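Local atomic coordinates of acyl-coenzyme A oxidase acox-1.2 (Caenorhabditis elegans, PDB entry 5K3J), a protein that catalyses the FAD-dependent desaturation of ascaroside-CoA thioesters with a five-carbon omega side chain, the first step in shortening these pheromones by peroxisomal beta-oxidation. Residues S50-L55 and N85-R90; D57-P62 and R66-T71; R75-L80 and H109-H114; A198-E203 and G249-N254. One frame throughout, in Å; residues are numbered along the deposited sequence.

Contact 1: residues S50-L55 and N85-R90; sequences SKIPEL and NQLIDR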
loop_
_atom_site.group_PDB
_atom_site.type_symbol
_atom_site.label_atom_id
_atom_site.label_comp_id
_atom_site.label_asym_id
_atom_site.label_seq_id
_atom_site.Cartn_x
_atom_site.Cartn_y
_atom_site.Cartn_z
ATOM N N SER A 50 -5.421 5.253 31.682
ATOM C CA SER A 50 -4.004 5.372 32.021
ATOM C C SER A 50 -3.671 4.992 33.466
ATOM O O SER A 50 -2.504 4.781 33.800
ATOM C CB SER A 50 -3.519 6.799 31.752
ATOM O OG SER A 50 -4.255 7.739 32.511
ATOM N N LYS A 51 -4.685 4.907 34.321
ATOM C CA LYS A 51 -4.470 4.575 35.727
ATOM C C LYS A 51 -4.465 3.062 35.933
ATOM O O LYS A 51 -4.015 2.564 36.965
ATOM C CB LYS A 51 -5.544 5.225 36.606
ATOM C CG LYS A 51 -6.704 4.299 36.935
ATOM C CD LYS A 51 -7.989 5.047 37.252
ATOM C CE LYS A 51 -9.111 4.057 37.530
ATOM N NZ LYS A 51 -10.457 4.687 37.482
ATOM N N ILE A 52 -4.970 2.340 34.937
ATOM C CA ILE A 52 -5.087 0.889 35.005
ATOM C C ILE A 52 -3.958 0.216 34.230
ATOM O O ILE A 52 -3.953 0.215 32.998
ATOM C CB ILE A 52 -6.445 0.413 34.454
ATOM C CG1 ILE A 52 -7.578 1.263 35.039
ATOM C CG2 ILE A 52 -6.652 -1.072 34.738
ATOM C CD1 ILE A 52 -8.803 1.345 34.154
ATOM N N PRO A 53 -2.989 -0.357 34.958
ATOM C CA PRO A 53 -1.768 -0.930 34.373
ATOM C C PRO A 53 -1.997 -2.138 33.463
ATOM O O PRO A 53 -1.258 -2.317 32.502
ATOM C CB PRO A 53 -0.946 -1.329 35.609
ATOM C CG PRO A 53 -1.955 -1.498 36.695
ATOM C CD PRO A 53 -3.007 -0.477 36.427
ATOM N N GLU A 54 -3.010 -2.945 33.758
ATOM C CA GLU A 54 -3.251 -4.177 33.008
ATOM C C GLU A 54 -3.773 -3.881 31.596
ATOM O O GLU A 54 -3.803 -4.768 30.725
ATOM C CB GLU A 54 -4.251 -5.070 33.714
ATOM C CG GLU A 54 -3.804 -5.501 35.110
ATOM C CD GLU A 54 -4.354 -4.596 36.188
ATOM O OE1 GLU A 54 -5.591 -4.556 36.380
ATOM O OE2 GLU A 54 -3.541 -3.926 36.849
ATOM N N LEU A 55 -4.166 -2.632 31.352
ATOM C CA LEU A 55 -4.719 -2.240 30.059
ATOM C C LEU A 55 -3.634 -1.778 29.091
ATOM O O LEU A 55 -3.938 -1.431 27.951
ATOM C CB LEU A 55 -5.753 -1.135 30.249
ATOM C CG LEU A 55 -7.095 -1.526 30.859
ATOM C CD1 LEU A 55 -8.106 -0.400 30.688
ATOM C CD2 LEU A 55 -7.611 -2.816 30.243
ATOM N N ASN A 85 -17.954 -1.217 32.510
ATOM C CA ASN A 85 -19.029 -0.469 33.163
ATOM C C ASN A 85 -18.524 0.657 34.055
ATOM O O ASN A 85 -19.278 1.558 34.425
ATOM C CB ASN A 85 -19.909 -1.412 33.980
ATOM C CG ASN A 85 -21.123 -1.881 33.209
ATOM O OD1 ASN A 85 -21.341 -1.472 32.069
ATOM N ND2 ASN A 85 -21.918 -2.750 33.824
ATOM N N GLN A 86 -17.245 0.596 34.407
ATOM C CA GLN A 86 -16.626 1.667 35.171
ATOM C C GLN A 86 -16.331 2.853 34.263
ATOM O O GLN A 86 -16.629 4.004 34.588
ATOM C CB GLN A 86 -15.323 1.202 35.819
ATOM C CG GLN A 86 -15.422 0.006 36.731
ATOM C CD GLN A 86 -14.122 -0.225 37.475
ATOM O OE1 GLN A 86 -13.322 0.697 37.654
ATOM N NE2 GLN A 86 -13.900 -1.459 37.905
ATOM N N LEU A 87 -15.749 2.544 33.110
ATOM C CA LEU A 87 -15.122 3.542 32.256
ATOM C C LEU A 87 -16.081 4.264 31.316
ATOM O O LEU A 87 -15.891 5.447 31.031
ATOM C CB LEU A 87 -14.007 2.882 31.440
ATOM C CG LEU A 87 -12.856 2.289 32.259
ATOM C CD1 LEU A 87 -12.023 1.307 31.438
ATOM C CD2 LEU A 87 -11.978 3.396 32.825
ATOM N N ILE A 88 -17.095 3.563 30.813
ATOM C CA ILE A 88 -18.027 4.183 29.867
ATOM C C ILE A 88 -19.496 3.790 30.025
ATOM O O ILE A 88 -19.854 2.933 30.835
ATOM C CB ILE A 88 -17.671 3.850 28.400
ATOM C CG1 ILE A 88 -17.852 2.349 28.133
ATOM C CG2 ILE A 88 -16.273 4.329 28.030
ATOM C CD1 ILE A 88 -17.834 1.989 26.664
ATOM N N ASP A 89 -20.333 4.435 29.215
ATOM C CA ASP A 89 -21.719 4.035 29.009
ATOM C C ASP A 89 -21.734 2.926 27.962
ATOM O O ASP A 89 -21.516 3.185 26.777
ATOM C CB ASP A 89 -22.560 5.238 28.569
ATOM C CG ASP A 89 -24.006 4.880 28.275
ATOM O OD1 ASP A 89 -24.472 3.811 28.723
ATOM O OD2 ASP A 89 -24.680 5.687 27.599
ATOM N N ARG A 90 -21.975 1.696 28.411
ATOM C CA ARG A 90 -21.821 0.504 27.579
ATOM C C ARG A 90 -22.509 0.597 26.220
ATOM O O ARG A 90 -21.962 0.161 25.207
ATOM C CB ARG A 90 -22.347 -0.724 28.323
ATOM C CG ARG A 90 -22.252 -2.007 27.513
ATOM C CD ARG A 90 -23.335 -3.000 27.902
ATOM N NE ARG A 90 -23.070 -3.641 29.185
ATOM C CZ ARG A 90 -23.885 -4.525 29.753
ATOM N NH1 ARG A 90 -25.018 -4.866 29.148
ATOM N NH2 ARG A 90 -23.570 -5.065 30.921
#

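Contact 2: residues D57-P62 and R66-T71; sequences DIKPYP and REEKVT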
loop_
_atom_site.group_PDB
_atom_site.type_symbol
_atom_site.label_atom_id
_atom_site.label_comp_id
_atom_site.label_asym_id
_atom_site.label_seq_id
_atom_site.Cartn_x
_atom_site.Cartn_y
_atom_site.Cartn_z
ATOM N N ASP A 57 -0.397 -2.319 26.591
ATOM C CA ASP A 57 0.085 -3.381 25.717
ATOM C C ASP A 57 1.127 -4.210 26.460
ATOM O O ASP A 57 2.031 -3.652 27.083
ATOM C CB ASP A 57 0.681 -2.803 24.432
ATOM C CG ASP A 57 -0.323 -1.993 23.630
ATOM O OD1 ASP A 57 -1.536 -2.254 23.751
ATOM O OD2 ASP A 57 0.097 -1.099 22.866
ATOM N N ILE A 58 0.998 -5.535 26.403
ATOM C CA ILE A 58 1.890 -6.430 27.142
ATOM C C ILE A 58 3.345 -6.156 26.752
ATOM O O ILE A 58 4.250 -6.246 27.581
ATOM C CB ILE A 58 1.520 -7.925 26.904
ATOM C CG1 ILE A 58 2.198 -8.828 27.937
ATOM C CG2 ILE A 58 1.837 -8.368 25.477
ATOM C CD1 ILE A 58 1.447 -8.925 29.253
ATOM N N LYS A 59 3.541 -5.786 25.489
ATOM C CA LYS A 59 4.813 -5.308 24.968
ATOM C C LYS A 59 4.528 -4.677 23.613
ATOM O O LYS A 59 3.433 -4.859 23.081
ATOM C CB LYS A 59 5.841 -6.440 24.863
ATOM C CG LYS A 59 5.391 -7.690 24.135
ATOM C CD LYS A 59 6.597 -8.610 23.974
ATOM C CE LYS A 59 6.230 -10.074 23.822
ATOM N NZ LYS A 59 7.463 -10.897 23.667
ATOM N N PRO A 60 5.488 -3.906 23.066
ATOM C CA PRO A 60 5.322 -3.305 21.737
ATOM C C PRO A 60 4.742 -4.257 20.694
ATOM O O PRO A 60 5.410 -5.203 20.267
ATOM C CB PRO A 60 6.750 -2.902 21.367
ATOM C CG PRO A 60 7.351 -2.521 22.671
ATOM C CD PRO A 60 6.719 -3.416 23.719
ATOM N N TYR A 61 3.502 -3.983 20.293
ATOM C CA TYR A 61 2.738 -4.852 19.393
ATOM C C TYR A 61 3.475 -5.376 18.149
ATOM O O TYR A 61 3.226 -6.507 17.737
ATOM C CB TYR A 61 1.454 -4.135 18.941
ATOM C CG TYR A 61 0.290 -4.298 19.891
ATOM C CD1 TYR A 61 0.462 -4.886 21.134
ATOM C CD2 TYR A 61 -0.984 -3.874 19.538
ATOM C CE1 TYR A 61 -0.601 -5.040 22.006
ATOM C CE2 TYR A 61 -2.057 -4.026 20.403
ATOM C CZ TYR A 61 -1.857 -4.610 21.636
ATOM O OH TYR A 61 -2.920 -4.762 22.497
ATOM N N PRO A 62 4.350 -4.563 17.527
ATOM C CA PRO A 62 5.111 -5.143 16.414
ATOM C C PRO A 62 5.944 -6.372 16.788
ATOM O O PRO A 62 6.178 -7.212 15.920
ATOM C CB PRO A 62 6.022 -3.995 15.991
ATOM C CG PRO A 62 5.236 -2.790 16.299
ATOM C CD PRO A 62 4.494 -3.095 17.567
ATOM N N ARG A 66 2.054 -14.027 15.487
ATOM C CA ARG A 66 0.653 -14.025 15.087
ATOM C C ARG A 66 -0.237 -14.638 16.172
ATOM O O ARG A 66 -1.326 -14.131 16.444
ATOM C CB ARG A 66 0.480 -14.771 13.763
ATOM C CG ARG A 66 -0.501 -14.117 12.806
ATOM C CD ARG A 66 -1.932 -14.484 13.139
ATOM N NE ARG A 66 -2.410 -15.595 12.323
ATOM C CZ ARG A 66 -3.694 -15.898 12.156
ATOM N NH1 ARG A 66 -4.634 -15.167 12.742
ATOM N NH2 ARG A 66 -4.041 -16.926 11.393
ATOM N N GLU A 67 0.235 -15.717 16.795
ATOM C CA GLU A 67 -0.502 -16.363 17.879
ATOM C C GLU A 67 -0.513 -15.489 19.128
ATOM O O GLU A 67 -1.538 -15.378 19.800
ATOM C CB GLU A 67 0.095 -17.735 18.203
ATOM C CG GLU A 67 -0.568 -18.441 19.383
ATOM C CD GLU A 67 -0.533 -19.958 19.258
ATOM O OE1 GLU A 67 0.463 -20.497 18.728
ATOM O OE2 GLU A 67 -1.513 -20.611 19.680
ATOM N N GLU A 68 0.621 -14.862 19.430
ATOM C CA GLU A 68 0.707 -13.954 20.574
ATOM C C GLU A 68 -0.190 -12.730 20.384
ATOM O O GLU A 68 -0.601 -12.102 21.362
ATOM C CB GLU A 68 2.153 -13.510 20.808
ATOM C CG GLU A 68 3.093 -14.631 21.245
ATOM C CD GLU A 68 4.544 -14.180 21.356
ATOM O OE1 GLU A 68 4.863 -13.081 20.857
ATOM O OE2 GLU A 68 5.363 -14.923 21.946
ATOM N N LYS A 69 -0.488 -12.398 19.129
ATOM C CA LYS A 69 -1.383 -11.287 18.812
ATOM C C LYS A 69 -2.839 -11.644 19.108
ATOM O O LYS A 69 -3.576 -10.833 19.673
ATOM C CB LYS A 69 -1.226 -10.868 17.347
ATOM C CG LYS A 69 -0.082 -9.890 17.096
ATOM C CD LYS A 69 0.215 -9.756 15.611
ATOM C CE LYS A 69 1.309 -8.730 15.345
ATOM N NZ LYS A 69 0.957 -7.374 15.868
ATOM N N VAL A 70 -3.248 -12.851 18.720
ATOM C CA VAL A 70 -4.575 -13.366 19.052
ATOM C C VAL A 70 -4.751 -13.425 20.563
ATOM O O VAL A 70 -5.777 -12.996 21.100
ATOM C CB VAL A 70 -4.811 -14.768 18.459
ATOM C CG1 VAL A 70 -6.168 -15.301 18.892
ATOM C CG2 VAL A 70 -4.714 -14.729 16.950
ATOM N N THR A 71 -3.736 -13.960 21.236
ATOM C CA THR A 71 -3.714 -14.037 22.691
ATOM C C THR A 71 -3.899 -12.669 23.334
ATOM O O THR A 71 -4.678 -12.510 24.272
ATOM C CB THR A 71 -2.387 -14.643 23.201
ATOM O OG1 THR A 71 -2.250 -15.987 22.716
ATOM C CG2 THR A 71 -2.356 -14.656 24.722
#

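Contact 3: residues R75-L80 and H109-H114; sequences RKISIL and HPFALH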
loop_
_atom_site.group_PDB
_atom_site.type_symbol
_atom_site.label_atom_id
_atom_site.label_comp_id
_atom_site.label_asym_id
_atom_site.label_seq_id
_atom_site.Cartn_x
_atom_site.Cartn_y
_atom_site.Cartn_z
ATOM N N ARG A 75 -6.612 -11.373 25.707
ATOM C CA ARG A 75 -6.244 -10.928 27.047
ATOM C C ARG A 75 -6.873 -9.566 27.328
ATOM O O ARG A 75 -7.570 -9.390 28.328
ATOM C CB ARG A 75 -4.722 -10.841 27.212
ATOM C CG ARG A 75 -4.283 -10.371 28.603
ATOM C CD ARG A 75 -2.792 -10.086 28.672
ATOM N NE ARG A 75 -2.454 -8.778 28.123
ATOM C CZ ARG A 75 -2.534 -7.645 28.810
ATOM N NH1 ARG A 75 -2.951 -7.654 30.069
ATOM N NH2 ARG A 75 -2.198 -6.499 28.240
ATOM N N LYS A 76 -6.649 -8.618 26.421
ATOM C CA LYS A 76 -7.038 -7.234 26.642
ATOM C C LYS A 76 -8.554 -7.040 26.584
ATOM O O LYS A 76 -9.090 -6.177 27.274
ATOM C CB LYS A 76 -6.348 -6.330 25.622
ATOM C CG LYS A 76 -6.100 -4.917 26.130
ATOM C CD LYS A 76 -4.855 -4.845 27.006
ATOM C CE LYS A 76 -3.600 -4.559 26.199
ATOM N NZ LYS A 76 -3.681 -3.208 25.595
ATOM N N ILE A 77 -9.247 -7.844 25.779
ATOM C CA ILE A 77 -10.699 -7.696 25.621
ATOM C C ILE A 77 -11.459 -8.264 26.823
ATOM O O ILE A 77 -12.557 -7.803 27.150
ATOM C CB ILE A 77 -11.212 -8.375 24.321
ATOM C CG1 ILE A 77 -12.551 -7.778 23.882
ATOM C CG2 ILE A 77 -11.323 -9.878 24.494
ATOM C CD1 ILE A 77 -12.504 -6.277 23.677
ATOM N N SER A 78 -10.868 -9.252 27.490
ATOM C CA SER A 78 -11.500 -9.853 28.656
ATOM C C SER A 78 -11.307 -8.963 29.871
ATOM O O SER A 78 -12.181 -8.870 30.728
ATOM C CB SER A 78 -10.936 -11.250 28.925
ATOM O OG SER A 78 -9.609 -11.183 29.420
ATOM N N ILE A 79 -10.152 -8.310 29.942
ATOM C CA ILE A 79 -9.884 -7.356 31.011
ATOM C C ILE A 79 -10.735 -6.104 30.813
ATOM O O ILE A 79 -11.382 -5.624 31.747
ATOM C CB ILE A 79 -8.399 -6.952 31.065
ATOM C CG1 ILE A 79 -7.515 -8.183 31.251
ATOM C CG2 ILE A 79 -8.163 -5.961 32.191
ATOM C CD1 ILE A 79 -6.042 -7.884 31.168
ATOM N N LEU A 80 -10.731 -5.590 29.585
ATOM C CA LEU A 80 -11.483 -4.391 29.235
ATOM C C LEU A 80 -12.974 -4.557 29.503
ATOM O O LEU A 80 -13.645 -3.616 29.924
ATOM C CB LEU A 80 -11.253 -4.044 27.765
ATOM C CG LEU A 80 -11.859 -2.747 27.241
ATOM C CD1 LEU A 80 -11.248 -1.562 27.975
ATOM C CD2 LEU A 80 -11.658 -2.624 25.737
ATOM N N HIS A 109 -9.811 -8.304 17.702
ATOM C CA HIS A 109 -10.139 -8.886 18.998
ATOM C C HIS A 109 -11.394 -9.753 18.847
ATOM O O HIS A 109 -12.141 -9.592 17.881
ATOM C CB HIS A 109 -10.344 -7.787 20.043
ATOM C CG HIS A 109 -11.455 -6.839 19.714
ATOM N ND1 HIS A 109 -12.742 -7.012 20.177
ATOM C CD2 HIS A 109 -11.472 -5.710 18.968
ATOM C CE1 HIS A 109 -13.502 -6.027 19.732
ATOM N NE2 HIS A 109 -12.757 -5.224 18.995
ATOM N N PRO A 110 -11.624 -10.682 19.792
ATOM C CA PRO A 110 -12.747 -11.625 19.693
ATOM C C PRO A 110 -14.128 -10.997 19.462
ATOM O O PRO A 110 -15.032 -11.704 19.021
ATOM C CB PRO A 110 -12.711 -12.335 21.051
ATOM C CG PRO A 110 -11.289 -12.312 21.429
ATOM C CD PRO A 110 -10.758 -10.993 20.944
ATOM N N PHE A 111 -14.282 -9.705 19.735
ATOM C CA PHE A 111 -15.599 -9.068 19.692
ATOM C C PHE A 111 -15.773 -8.016 18.599
ATOM O O PHE A 111 -16.764 -7.284 18.599
ATOM C CB PHE A 111 -15.913 -8.427 21.047
ATOM C CG PHE A 111 -16.369 -9.402 22.089
ATOM C CD1 PHE A 111 -17.624 -9.977 22.023
ATOM C CD2 PHE A 111 -15.541 -9.730 23.148
ATOM C CE1 PHE A 111 -18.037 -10.872 22.995
ATOM C CE2 PHE A 111 -15.947 -10.618 24.117
ATOM C CZ PHE A 111 -17.201 -11.192 24.040
ATOM N N ALA A 112 -14.819 -7.941 17.677
ATOM C CA ALA A 112 -14.839 -6.920 16.630
ATOM C C ALA A 112 -16.125 -6.960 15.815
ATOM O O ALA A 112 -16.940 -6.041 15.881
ATOM C CB ALA A 112 -13.635 -7.081 15.713
ATOM N N LEU A 113 -16.301 -8.033 15.052
ATOM C CA LEU A 113 -17.476 -8.192 14.204
ATOM C C LEU A 113 -18.718 -8.503 15.032
ATOM O O LEU A 113 -19.847 -8.377 14.553
ATOM C CB LEU A 113 -17.239 -9.292 13.168
ATOM C CG LEU A 113 -16.468 -8.904 11.900
ATOM C CD1 LEU A 113 -17.172 -7.774 11.180
ATOM C CD2 LEU A 113 -15.025 -8.527 12.198
ATOM N N HIS A 114 -18.502 -8.919 16.275
ATOM C CA HIS A 114 -19.595 -9.115 17.216
ATOM C C HIS A 114 -20.318 -7.795 17.430
ATOM O O HIS A 114 -21.545 -7.743 17.496
ATOM C CB HIS A 114 -19.065 -9.661 18.543
ATOM C CG HIS A 114 -20.096 -9.737 19.626
ATOM N ND1 HIS A 114 -20.886 -10.851 19.826
ATOM C CD2 HIS A 114 -20.461 -8.844 20.574
ATOM C CE1 HIS A 114 -21.693 -10.636 20.848
ATOM N NE2 HIS A 114 -21.457 -9.426 21.322
#

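Contact 4: residues A198-E203 and G249-N254; sequences ALVVAE and GYLGLN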
loop_
_atom_site.group_PDB
_atom_site.type_symbol
_atom_site.label_atom_id
_atom_site.label_comp_id
_atom_site.label_asym_id
_atom_site.label_seq_id
_atom_site.Cartn_x
_atom_site.Cartn_y
_atom_site.Cartn_z
ATOM N N ALA A 198 -23.118 -17.684 15.277
ATOM C CA ALA A 198 -22.903 -17.023 14.000
ATOM C C ALA A 198 -24.218 -16.728 13.291
ATOM O O ALA A 198 -25.129 -17.555 13.284
ATOM C CB ALA A 198 -22.012 -17.874 13.116
ATOM N N LEU A 199 -24.315 -15.545 12.696
ATOM C CA LEU A 199 -25.447 -15.231 11.837
ATOM C C LEU A 199 -25.089 -15.644 10.418
ATOM O O LEU A 199 -24.372 -14.930 9.718
ATOM C CB LEU A 199 -25.804 -13.745 11.915
ATOM C CG LEU A 199 -26.668 -13.361 13.119
ATOM C CD1 LEU A 199 -26.675 -11.858 13.357
ATOM C CD2 LEU A 199 -28.078 -13.872 12.903
ATOM N N VAL A 200 -25.577 -16.812 10.010
ATOM C CA VAL A 200 -25.204 -17.409 8.733
ATOM C C VAL A 200 -26.171 -17.069 7.609
ATOM O O VAL A 200 -27.364 -17.366 7.688
ATOM C CB VAL A 200 -25.109 -18.936 8.852
ATOM C CG1 VAL A 200 -24.819 -19.560 7.495
ATOM C CG2 VAL A 200 -24.040 -19.308 9.852
ATOM N N VAL A 201 -25.637 -16.451 6.561
ATOM C CA VAL A 201 -26.427 -16.075 5.397
ATOM C C VAL A 201 -26.542 -17.247 4.432
ATOM O O VAL A 201 -25.536 -17.774 3.955
ATOM C CB VAL A 201 -25.813 -14.873 4.660
ATOM C CG1 VAL A 201 -26.655 -14.510 3.449
ATOM C CG2 VAL A 201 -25.670 -13.683 5.605
ATOM N N ALA A 202 -27.774 -17.653 4.143
ATOM C CA ALA A 202 -27.997 -18.808 3.280
ATOM C C ALA A 202 -29.174 -18.604 2.337
ATOM O O ALA A 202 -30.086 -17.834 2.621
ATOM C CB ALA A 202 -28.214 -20.058 4.117
ATOM N N GLU A 203 -29.142 -19.299 1.207
ATOM C CA GLU A 203 -30.232 -19.250 0.245
ATOM C C GLU A 203 -31.453 -19.987 0.791
ATOM O O GLU A 203 -31.364 -21.153 1.174
ATOM C CB GLU A 203 -29.785 -19.858 -1.082
ATOM C CG GLU A 203 -30.815 -19.773 -2.186
ATOM C CD GLU A 203 -30.975 -18.363 -2.725
ATOM O OE1 GLU A 203 -30.001 -17.583 -2.653
ATOM O OE2 GLU A 203 -32.076 -18.033 -3.216
ATOM N N GLY A 249 -12.364 -16.788 9.950
ATOM C CA GLY A 249 -12.489 -18.222 9.804
ATOM C C GLY A 249 -13.321 -18.728 8.646
ATOM O O GLY A 249 -13.864 -17.957 7.857
ATOM N N TYR A 250 -13.404 -20.049 8.539
ATOM C CA TYR A 250 -14.294 -20.674 7.575
ATOM C C TYR A 250 -15.306 -21.547 8.305
ATOM O O TYR A 250 -15.057 -21.988 9.429
ATOM C CB TYR A 250 -13.504 -21.485 6.540
ATOM C CG TYR A 250 -12.687 -22.627 7.098
ATOM C CD1 TYR A 250 -13.252 -23.882 7.311
ATOM C CD2 TYR A 250 -11.344 -22.458 7.394
ATOM C CE1 TYR A 250 -12.498 -24.929 7.817
ATOM C CE2 TYR A 250 -10.585 -23.495 7.899
ATOM C CZ TYR A 250 -11.161 -24.726 8.110
ATOM O OH TYR A 250 -10.392 -25.752 8.612
ATOM N N LEU A 251 -16.455 -21.783 7.678
ATOM C CA LEU A 251 -17.506 -22.584 8.300
ATOM C C LEU A 251 -18.040 -23.655 7.361
ATOM O O LEU A 251 -18.404 -23.375 6.217
ATOM C CB LEU A 251 -18.662 -21.698 8.769
ATOM C CG LEU A 251 -19.886 -22.435 9.321
ATOM C CD1 LEU A 251 -19.516 -23.268 10.548
ATOM C CD2 LEU A 251 -21.001 -21.453 9.642
ATOM N N GLY A 252 -18.072 -24.887 7.856
ATOM C CA GLY A 252 -18.651 -25.997 7.124
ATOM C C GLY A 252 -19.860 -26.567 7.835
ATOM O O GLY A 252 -19.771 -26.977 8.991
ATOM N N LEU A 253 -20.995 -26.595 7.145
ATOM C CA LEU A 253 -22.229 -27.103 7.732
ATOM C C LEU A 253 -22.702 -28.363 7.012
ATOM O O LEU A 253 -22.850 -28.368 5.791
ATOM C CB LEU A 253 -23.318 -26.026 7.695
ATOM C CG LEU A 253 -23.063 -24.806 8.583
ATOM C CD1 LEU A 253 -23.943 -23.630 8.185
ATOM C CD2 LEU A 253 -23.278 -25.160 10.046
ATOM N N ASN A 254 -22.928 -29.430 7.775
ATOM C CA ASN A 254 -23.394 -30.700 7.219
ATOM C C ASN A 254 -24.820 -31.019 7.663
ATOM O O ASN A 254 -25.023 -31.681 8.683
ATOM C CB ASN A 254 -22.453 -31.835 7.626
ATOM C CG ASN A 254 -22.913 -33.194 7.123
ATOM O OD1 ASN A 254 -23.733 -33.291 6.210
ATOM N ND2 ASN A 254 -22.379 -34.254 7.721
#

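Contact 1: residues S50-L55 and N85-R90
Ile52 and Leu87 meet tip to tip, and the contact is a small worked case of how two branched ends can join segments whose backbones stay well apart. The nearest CA atoms, those of Ile52 and Leu87, are 10.7 Å from each other, so the distance is spanned by side chains alone. The contact is wholly apolar: CD1 of Ile52 lies 4.0 Å from CD2 of Leu87, while the other methyl of that leucine, CD1, faces CD1 of Leu55 at a looser 4.3 Å. Leu87 thus divides its fork between two partners, one methyl for each. The rotation of Ile52 suits this: its CG1 branch stands anti to the carbonyl carbon (chi1 -47°), which leaves CD1 as the leading atom, with CG2 held back on the other branch.

Polar interactions act within the loop and do not bridge the pair. Leu55 N donates to Ile52 O at 3.3 Å, a bond of the short 3-10 turn 53-55, and this turn brings Leu55 round so that both aliphatic chains point to the same leucine. Further out, Arg75 and Lys76 bind the carbonyl oxygens of Glu54 and Leu55, and Arg41 binds that of Leu87.

All three touching residues are buried, within the helical N-terminal domain of the acyl-CoA oxidase family. The contact joins the loop after helix 36-49 to the end of the short helix 84-87, with Val49 beside Leu55, Ala48 beside Leu87, and Val103 of helix 93-103 also packed against Leu55.

Contact 2: residues D57-P62 and R66-T71
Lys69 reaches back from the start of helix 66-82 to the backbone of Tyr61, tying the helix to the loop that leads into it within the N-terminal helical domain. NZ donates to Tyr61 O at 3.1 Å. The C=O...N angle is 128°, but the nitrogen stands well above the carbonyl plane, 52° out of it. The lysine runs nearly straight as far as CE and then turns at its last torsion (chi4 -58°), which swings the ammonium group onto the oxygen.

Close by, Lys59 NZ and Glu68 OE1 are 4.4 Å apart, too far for a salt bridge, so any attraction between these unlike charges is probably loose.

The next shell explains the position of these groups. Glu107 forms a salt bridge with the same NZ, so the ammonium group links three parts of the chain. A methionine in place of Lys69 would probably leave the carboxylate of Glu107 without its charged mate and the Tyr61 carbonyl without this donor. The helix is itself covered by the second subunit, whose Leu639 packs on Arg66 and Val70.

On the loop side, Asp57 is fixed by salt bridges from OD1 to Lys76 and Arg616. Its CG lies 3.4 Å above the plane of the Tyr61 ring, over one face and offset toward the rim.

Contact 3: residues R75-L80 and H109-H114
Ile77 spreads its side chain over three residues of the turn, His109, Pro110 and Phe111, illustrating how one branched residue can fill a pocket with several walls. CG1 extends anti to the backbone nitrogen (chi1 -158°), and a bend at chi2 (57°) carries CD1 to within 3.6 Å of His109 ND1, the two side chains crossing at about a right angle. CG1 itself comes to the edge of the Phe111 ring, near its plane, 3.6 Å from CD2. The remaining branch, CG2, slides past Pro110 and touches CD at 3.8 Å.

These three walls belong to a type I beta turn from His109 to Ala112, closed by Ala112 N to His109 O at 3.2 Å, with Phe111 as the N-cap of helix 112-125. An alanine in place of Ile77 would probably open a gap among the three residues and let the imidazole of His109 turn more easily.

His109 places its CG between the backbone nitrogen and the carbonyl carbon (chi1 60°), so that the ring folds back over the turn and takes the CB of Ala112 against one face. In the helix that follows, Ala112 touches the bound ascaroside-CoA and Leu113 the FAD. Met655 of the second subunit packs on Phe111, and Arg141 of the same chain forms a cation-pi pair with its ring.

Contact 4: residues A198-E203 and G249-N254
Val200 and Leu251 sit on extended strands that lie in facing layers, their CA atoms 9.3 Å apart, the closest CA pair of the two segments. Strands 197-205 and 248-253 are members of separate sheets. Each takes its backbone partners within its own layer: Val200 bonds with Phe216 of strand 210-219, and strand 248-253 runs between 185-189 and 232-236. Aliphatic side chains pack between the layers.

Val200 contributes both of its methyls. CG2 lies 3.7 Å from Leu251 CD2, the two side chains crossing at a slant. CG1, anti to the backbone nitrogen (chi1 176°), reaches further along the same strand, to 4.2 Å from Leu253 CD1.

Sheet-on-sheet packing of this kind is the build of the beta domain shared by acyl-CoA oxidases and dehydrogenases, where it stands between helical parts and helps frame the flavin. Accordingly, the Val200 side chain is about 4 Å from that of Ala148, an FAD-binding residue, and about 9 Å from a bound FAD.

The extended backbone sends neighbouring residues to the far sides of the layers. Leu199 packs on Phe118 and Leu122 of helix 112-125, and the ring of Tyr250 meets Phe631 of the second subunit edge-to-face.

Overall arrangement
Followed from the N terminus, the chain opens contact 1 at residues 50-55 and, before closing it, makes the short turn-back of contact 2, both of whose segments fall between 55 and 85. Contact 3 starts at 75-80, still within the span of contact 1, but closes only at 109-114; these two therefore cross. Helix 66-82 serves contacts 2 and 3, whose centres are 13 Å apart, and it also binds the loop of contact 1, so all three knit the N-terminal helical domain together. Contact 4 follows in series, closing a loop between 203 and 249 that holds strands but no helix. Its nearest atoms are about 8 Å from contact 3, without touching, while helix 112-125, begun in contact 3, packs on strand 197-205.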